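Local coordinates for protein NAD(P)-dependent oxidoreductase (Pseudomonas putida, PDB 7A3W) that probably uses NADPH to reduce imines, and is linked to conjugate reduction and reductive amination as a multifunctional biocatalyst, at residues Ser241-Leu253 with Thr266-Thr278. Residues are numbered along the deposited sequence; the frame is centred on the assembly and turned at random.
Sequences SVDVHVAGQEVVL and TDAYLSYCRMAQT. With NDP (NADPH dihydro-nicotinamide-adenine-dinucleotide phosphate), chain C.
V246 is the knob of this antiparallel helix pair, seated among L270, C273, R274 and Q277. Packing is tightest at C273, a residue small enough to admit it: V246 CG2 lies 3.4 Å from C273 CB, closer than usual carbon contact. With its CG anti to the backbone N (chi1 164°), Y269 reaches across to Q249, whose CG meets the ring edge 3.6 Å from CE2. The phenol OH donates to a water that in turn donates to H245 O and Q249 OE1; Q249 NE2 is hydrogen-bonded to Y181 O of the second subunit.

The outer flank is polar and looser. There R274, whose bent chain brings its guanidinium back past V246, grips E250 end-on: NH2 (3.1 Å) and NH1 (3.3 Å) both donate to E250 OE2, NH2 on its anti lone pair. Replacing E250 by alanine would remove the carboxylate and is likely to leave the R274 guanidinium without its charged mate, freer to turn. Further along, Q277 NE2 donates to D243 OD1 (2.8 Å, 158°).

V244 faces the other way, onto the NADPH diphosphate. Within the C-terminal domain, helix 289-293 packs on V242 and A276, while the second subunit stacks F185 on Y269 and hydrogen-bonds Y129 OH to H245 NE2, placing this helix pair at the dimer interface.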
loop_
_atom_site.group_PDB
_atom_site.type_symbol
_atom_site.label_atom_id
_atom_site.label_comp_id
_atom_site.label_asym_id
_atom_site.label_seq_id
_atom_site.Cartn_x
_atom_site.Cartn_y
_atom_site.Cartn_z
ATOM N N SER B 241 1.794 -10.565 -17.601
ATOM C CA SER B 241 1.081 -9.631 -18.494
ATOM C C SER B 241 -0.053 -8.937 -17.743
ATOM O O SER B 241 -0.649 -9.518 -16.836
ATOM C CB SER B 241 0.543 -10.340 -19.702
ATOM O OG SER B 241 -0.481 -11.230 -19.321
ATOM N N VAL B 242 -0.422 -7.753 -18.201
ATOM C CA VAL B 242 -1.714 -7.134 -17.790
ATOM C C VAL B 242 -2.845 -8.179 -17.918
ATOM O O VAL B 242 -3.682 -8.272 -17.008
ATOM C CB VAL B 242 -1.969 -5.858 -18.602
ATOM C CG1 VAL B 242 -3.380 -5.357 -18.413
ATOM C CG2 VAL B 242 -0.932 -4.790 -18.270
ATOM N N ASP B 243 -2.909 -8.948 -19.010
ATOM C CA ASP B 243 -4.060 -9.858 -19.251
ATOM C C ASP B 243 -4.145 -10.906 -18.124
ATOM O O ASP B 243 -5.228 -11.220 -17.660
ATOM C CB ASP B 243 -3.941 -10.519 -20.621
ATOM C CG ASP B 243 -4.239 -9.596 -21.790
ATOM O OD1 ASP B 243 -4.908 -8.568 -21.595
ATOM O OD2 ASP B 243 -3.769 -9.909 -22.880
ATOM N N VAL B 244 -3.010 -11.412 -17.652
ATOM C CA VAL B 244 -2.981 -12.425 -16.564
ATOM C C VAL B 244 -3.356 -11.738 -15.240
ATOM O O VAL B 244 -4.143 -12.332 -14.461
ATOM C CB VAL B 244 -1.630 -13.162 -16.559
ATOM C CG1 VAL B 244 -1.413 -13.973 -15.301
ATOM C CG2 VAL B 244 -1.502 -14.042 -17.808
ATOM N N HIS B 245 -2.893 -10.509 -14.995
ATOM C CA HIS B 245 -3.321 -9.700 -13.826
ATOM C C HIS B 245 -4.849 -9.571 -13.833
ATOM O O HIS B 245 -5.486 -9.760 -12.779
ATOM C CB HIS B 245 -2.689 -8.304 -13.830
ATOM C CG HIS B 245 -1.288 -8.265 -13.317
ATOM N ND1 HIS B 245 -0.202 -8.458 -14.124
ATOM C CD2 HIS B 245 -0.803 -8.001 -12.088
ATOM C CE1 HIS B 245 0.915 -8.370 -13.406
ATOM N NE2 HIS B 245 0.571 -8.068 -12.161
ATOM N N VAL B 246 -5.432 -9.323 -14.997
ATOM C CA VAL B 246 -6.902 -9.109 -15.057
ATOM C C VAL B 246 -7.590 -10.437 -14.712
ATOM O O VAL B 246 -8.541 -10.435 -13.889
ATOM C CB VAL B 246 -7.331 -8.552 -16.426
ATOM C CG1 VAL B 246 -8.842 -8.617 -16.599
ATOM C CG2 VAL B 246 -6.890 -7.112 -16.576
ATOM N N ALA B 247 -7.155 -11.542 -15.323
ATOM C CA ALA B 247 -7.807 -12.854 -15.129
ATOM C C ALA B 247 -7.757 -13.195 -13.643
ATOM O O ALA B 247 -8.729 -13.675 -13.122
ATOM C CB ALA B 247 -7.152 -13.913 -15.969
ATOM N N GLY B 248 -6.618 -12.969 -12.997
ATOM C CA GLY B 248 -6.457 -13.229 -11.555
ATOM C C GLY B 248 -7.350 -12.336 -10.711
ATOM O O GLY B 248 -8.005 -12.850 -9.796
ATOM N N GLN B 249 -7.392 -11.033 -10.985
ATOM C CA GLN B 249 -8.151 -10.100 -10.115
ATOM C C GLN B 249 -9.652 -10.283 -10.351
ATOM O O GLN B 249 -10.413 -9.889 -9.469
ATOM C CB GLN B 249 -7.715 -8.642 -10.269
ATOM C CG GLN B 249 -7.775 -7.896 -8.950
ATOM C CD GLN B 249 -6.715 -8.302 -7.954
ATOM O OE1 GLN B 249 -5.844 -9.112 -8.248
ATOM N NE2 GLN B 249 -6.769 -7.711 -6.770
ATOM N N GLU B 250 -10.070 -10.876 -11.469
ATOM C CA GLU B 250 -11.508 -11.155 -11.666
ATOM C C GLU B 250 -11.922 -12.287 -10.720
ATOM O O GLU B 250 -13.085 -12.326 -10.295
ATOM C CB GLU B 250 -11.806 -11.503 -13.119
ATOM C CG GLU B 250 -11.794 -10.304 -14.036
ATOM C CD GLU B 250 -11.890 -10.663 -15.513
ATOM O OE1 GLU B 250 -11.595 -11.823 -15.860
ATOM O OE2 GLU B 250 -12.228 -9.778 -16.323
ATOM N N VAL B 251 -10.995 -13.169 -10.368
ATOM C CA VAL B 251 -11.221 -14.214 -9.327
ATOM C C VAL B 251 -11.302 -13.533 -7.961
ATOM O O VAL B 251 -12.180 -13.867 -7.179
ATOM C CB VAL B 251 -10.127 -15.296 -9.407
ATOM C CG1 VAL B 251 -10.250 -16.349 -8.314
ATOM C CG2 VAL B 251 -10.178 -15.944 -10.784
ATOM N N VAL B 252 -10.415 -12.591 -7.667
ATOM C CA VAL B 252 -10.477 -11.812 -6.396
ATOM C C VAL B 252 -11.860 -11.131 -6.319
ATOM O O VAL B 252 -12.521 -11.231 -5.292
ATOM C CB VAL B 252 -9.321 -10.809 -6.301
ATOM C CG1 VAL B 252 -9.454 -9.893 -5.094
ATOM C CG2 VAL B 252 -7.973 -11.520 -6.259
ATOM N N LEU B 253 -12.311 -10.501 -7.396
ATOM C CA LEU B 253 -13.616 -9.805 -7.388
ATOM C C LEU B 253 -14.722 -10.812 -7.076
ATOM O O LEU B 253 -15.626 -10.491 -6.294
ATOM C CB LEU B 253 -13.840 -9.164 -8.751
ATOM C CG LEU B 253 -15.195 -8.496 -8.955
ATOM C CD1 LEU B 253 -15.434 -7.452 -7.865
ATOM C CD2 LEU B 253 -15.235 -7.859 -10.337
ATOM N N THR B 266 -10.754 -2.885 -5.562
ATOM C CA THR B 266 -10.519 -3.886 -6.626
ATOM C C THR B 266 -11.140 -3.371 -7.937
ATOM O O THR B 266 -10.497 -3.487 -8.990
ATOM C CB THR B 266 -11.057 -5.242 -6.174
ATOM O OG1 THR B 266 -10.301 -5.624 -5.015
ATOM C CG2 THR B 266 -10.975 -6.293 -7.259
ATOM N N ASP B 267 -12.326 -2.780 -7.870
ATOM C CA ASP B 267 -12.973 -2.207 -9.081
ATOM C C ASP B 267 -12.070 -1.132 -9.694
ATOM O O ASP B 267 -11.929 -1.084 -10.948
ATOM C CB ASP B 267 -14.335 -1.604 -8.768
ATOM C CG ASP B 267 -15.393 -2.626 -8.422
ATOM O OD1 ASP B 267 -15.205 -3.809 -8.720
ATOM O OD2 ASP B 267 -16.407 -2.211 -7.867
ATOM N N ALA B 268 -11.453 -0.300 -8.858
ATOM C CA ALA B 268 -10.557 0.788 -9.318
ATOM C C ALA B 268 -9.349 0.192 -10.046
ATOM O O ALA B 268 -9.040 0.606 -11.172
ATOM C CB ALA B 268 -10.166 1.661 -8.148
ATOM N N TYR B 269 -8.661 -0.761 -9.436
ATOM C CA TYR B 269 -7.482 -1.403 -10.063
ATOM C C TYR B 269 -7.895 -2.066 -11.381
ATOM O O TYR B 269 -7.196 -1.912 -12.383
ATOM C CB TYR B 269 -6.869 -2.410 -9.100
ATOM C CG TYR B 269 -5.915 -3.376 -9.742
ATOM C CD1 TYR B 269 -4.628 -3.006 -10.121
ATOM C CD2 TYR B 269 -6.305 -4.680 -9.963
ATOM C CE1 TYR B 269 -3.763 -3.919 -10.693
ATOM C CE2 TYR B 269 -5.456 -5.603 -10.531
ATOM C CZ TYR B 269 -4.171 -5.232 -10.867
ATOM O OH TYR B 269 -3.357 -6.173 -11.425
ATOM N N LEU B 270 -9.025 -2.771 -11.405
ATOM C CA LEU B 270 -9.457 -3.474 -12.647
ATOM C C LEU B 270 -9.737 -2.444 -13.741
ATOM O O LEU B 270 -9.398 -2.736 -14.905
ATOM C CB LEU B 270 -10.669 -4.363 -12.368
ATOM C CG LEU B 270 -10.330 -5.769 -11.887
ATOM C CD1 LEU B 270 -11.592 -6.498 -11.446
ATOM C CD2 LEU B 270 -9.591 -6.553 -12.965
ATOM N N SER B 271 -10.305 -1.289 -13.394
ATOM C CA SER B 271 -10.588 -0.213 -14.379
ATOM C C SER B 271 -9.272 0.263 -14.996
ATOM O O SER B 271 -9.238 0.530 -16.203
ATOM C CB SER B 271 -11.385 0.929 -13.774
ATOM O OG SER B 271 -10.568 1.777 -12.978
ATOM N N TYR B 272 -8.191 0.351 -14.220
ATOM C CA TYR B 272 -6.885 0.806 -14.737
ATOM C C TYR B 272 -6.296 -0.287 -15.637
ATOM O O TYR B 272 -5.731 0.027 -16.706
ATOM C CB TYR B 272 -5.959 1.187 -13.590
ATOM C CG TYR B 272 -6.432 2.364 -12.774
ATOM C CD1 TYR B 272 -7.386 3.241 -13.259
ATOM C CD2 TYR B 272 -5.866 2.643 -11.536
ATOM C CE1 TYR B 272 -7.793 4.342 -12.530
ATOM C CE2 TYR B 272 -6.255 3.753 -10.799
ATOM C CZ TYR B 272 -7.231 4.603 -11.298
ATOM O OH TYR B 272 -7.660 5.706 -10.612
ATOM N N CYS B 273 -6.418 -1.545 -15.222
ATOM C CA CYS B 273 -6.048 -2.706 -16.057
ATOM C C CYS B 273 -6.774 -2.633 -17.398
ATOM O O CYS B 273 -6.122 -2.825 -18.418
ATOM C CB CYS B 273 -6.371 -4.014 -15.369
ATOM S SG CYS B 273 -5.218 -4.369 -14.015
ATOM N N ARG B 274 -8.080 -2.374 -17.379
ATOM C CA ARG B 274 -8.902 -2.375 -18.618
ATOM C C ARG B 274 -8.498 -1.188 -19.495
ATOM O O ARG B 274 -8.400 -1.370 -20.710
ATOM C CB ARG B 274 -10.387 -2.448 -18.264
ATOM C CG ARG B 274 -10.784 -3.816 -17.726
ATOM C CD ARG B 274 -12.278 -3.972 -17.601
ATOM N NE ARG B 274 -12.621 -4.863 -16.503
ATOM C CZ ARG B 274 -12.415 -6.169 -16.503
ATOM N NH1 ARG B 274 -11.854 -6.760 -17.546
ATOM N NH2 ARG B 274 -12.793 -6.888 -15.463
ATOM N N MET B 275 -8.192 -0.041 -18.907
ATOM C CA MET B 275 -7.576 1.108 -19.633
ATOM C C MET B 275 -6.372 0.614 -20.430
ATOM O O MET B 275 -6.277 0.935 -21.611
ATOM C CB MET B 275 -7.062 2.188 -18.686
ATOM C CG MET B 275 -8.036 3.280 -18.377
ATOM S SD MET B 275 -7.326 4.354 -17.095
ATOM C CE MET B 275 -8.874 4.751 -16.292
ATOM N N ALA B 276 -5.461 -0.119 -19.785
ATOM C CA ALA B 276 -4.225 -0.616 -20.411
ATOM C C ALA B 276 -4.566 -1.609 -21.528
ATOM O O ALA B 276 -3.984 -1.488 -22.630
ATOM C CB ALA B 276 -3.307 -1.197 -19.362
ATOM N N GLN B 277 -5.495 -2.533 -21.288
ATOM C CA GLN B 277 -5.896 -3.540 -22.316
ATOM C C GLN B 277 -6.460 -2.813 -23.549
ATOM O O GLN B 277 -6.059 -3.160 -24.688
ATOM C CB GLN B 277 -6.930 -4.515 -21.764
ATOM C CG GLN B 277 -6.395 -5.457 -20.687
ATOM C CD GLN B 277 -7.474 -6.406 -20.227
ATOM O OE1 GLN B 277 -8.583 -5.999 -19.901
ATOM N NE2 GLN B 277 -7.160 -7.685 -20.203
ATOM N N THR B 278 -7.359 -1.862 -23.315
ATOM C CA THR B 278 -8.016 -1.022 -24.354
ATOM C C THR B 278 -6.944 -0.347 -25.210
ATOM O O THR B 278 -7.198 -0.141 -26.408
ATOM C CB THR B 278 -8.933 0.030 -23.707
ATOM O OG1 THR B 278 -9.947 -0.710 -23.037
ATOM C CG2 THR B 278 -9.562 0.996 -24.685
HETATM P PA NDP C . 0.828 -17.318 -18.631
HETATM O O1A NDP C . 2.249 -16.952 -18.896
HETATM O O2A NDP C . -0.319 -16.780 -19.460
HETATM O O5B NDP C . 0.766 -18.903 -18.749
HETATM C C5B NDP C . -0.504 -19.585 -18.759
HETATM C C4B NDP C . -0.253 -21.063 -18.873
HETATM O O4B NDP C . -1.532 -21.757 -18.884
HETATM C C3B NDP C . 0.483 -21.517 -20.144
HETATM O O3B NDP C . 1.290 -22.663 -19.908
HETATM C C2B NDP C . -0.689 -21.905 -21.031
HETATM O O2B NDP C . -0.320 -22.829 -22.047
HETATM C C1B NDP C . -1.564 -22.595 -19.998
HETATM N N9A NDP C . -2.938 -22.801 -20.437
HETATM C C8A NDP C . -3.901 -21.892 -20.781
HETATM N N7A NDP C . -5.016 -22.448 -21.185
HETATM C C5A NDP C . -4.776 -23.806 -21.076
HETATM C C6A NDP C . -5.565 -24.936 -21.338
HETATM N N6A NDP C . -6.815 -24.876 -21.792
HETATM N N1A NDP C . -5.004 -26.149 -21.108
HETATM C C2A NDP C . -3.750 -26.219 -20.643
HETATM N N3A NDP C . -2.907 -25.221 -20.382
HETATM C C4A NDP C . -3.493 -24.033 -20.618
HETATM O O3 NDP C . 0.478 -17.155 -17.083
HETATM P PN NDP C . 1.424 -17.056 -15.787
HETATM O O1N NDP C . 2.514 -18.067 -15.842
HETATM O O2N NDP C . 1.817 -15.643 -15.628
HETATM O O5D NDP C . 0.383 -17.388 -14.628
HETATM C C5D NDP C . 0.020 -18.754 -14.359
HETATM C C4D NDP C . -0.789 -18.803 -13.100
HETATM O O4D NDP C . 0.057 -18.436 -11.986
HETATM C C3D NDP C . -2.030 -17.899 -13.032
HETATM O O3D NDP C . -3.060 -18.582 -12.347
HETATM C C2D NDP C . -1.530 -16.680 -12.260
HETATM O O2D NDP C . -2.554 -15.919 -11.606
HETATM C C1D NDP C . -0.561 -17.360 -11.292
HETATM N N1N NDP C . 0.479 -16.407 -10.819
HETATM C C2N NDP C . 1.353 -15.794 -11.686
HETATM C C3N NDP C . 2.253 -14.839 -11.246
HETATM C C7N NDP C . 3.195 -14.106 -12.172
HETATM O O7N NDP C . 3.862 -13.186 -11.676
HETATM N N7N NDP C . 3.276 -14.417 -13.472
HETATM C C4N NDP C . 2.312 -14.537 -9.793
HETATM C C5N NDP C . 1.498 -15.412 -8.963
HETATM C C6N NDP C . 0.516 -16.109 -9.478
HETATM P P2B NDP C . 0.146 -22.176 -23.485
HETATM O O1X NDP C . -0.081 -23.258 -24.517
HETATM O O2X NDP C . -0.706 -20.971 -23.732
HETATM O O3X NDP C . 1.621 -21.867 -23.256
HETATM O O HOH W 1 -3.931 -8.850 -10.687
HETATM O O HOH W 2 -7.757 -5.400 -5.453
#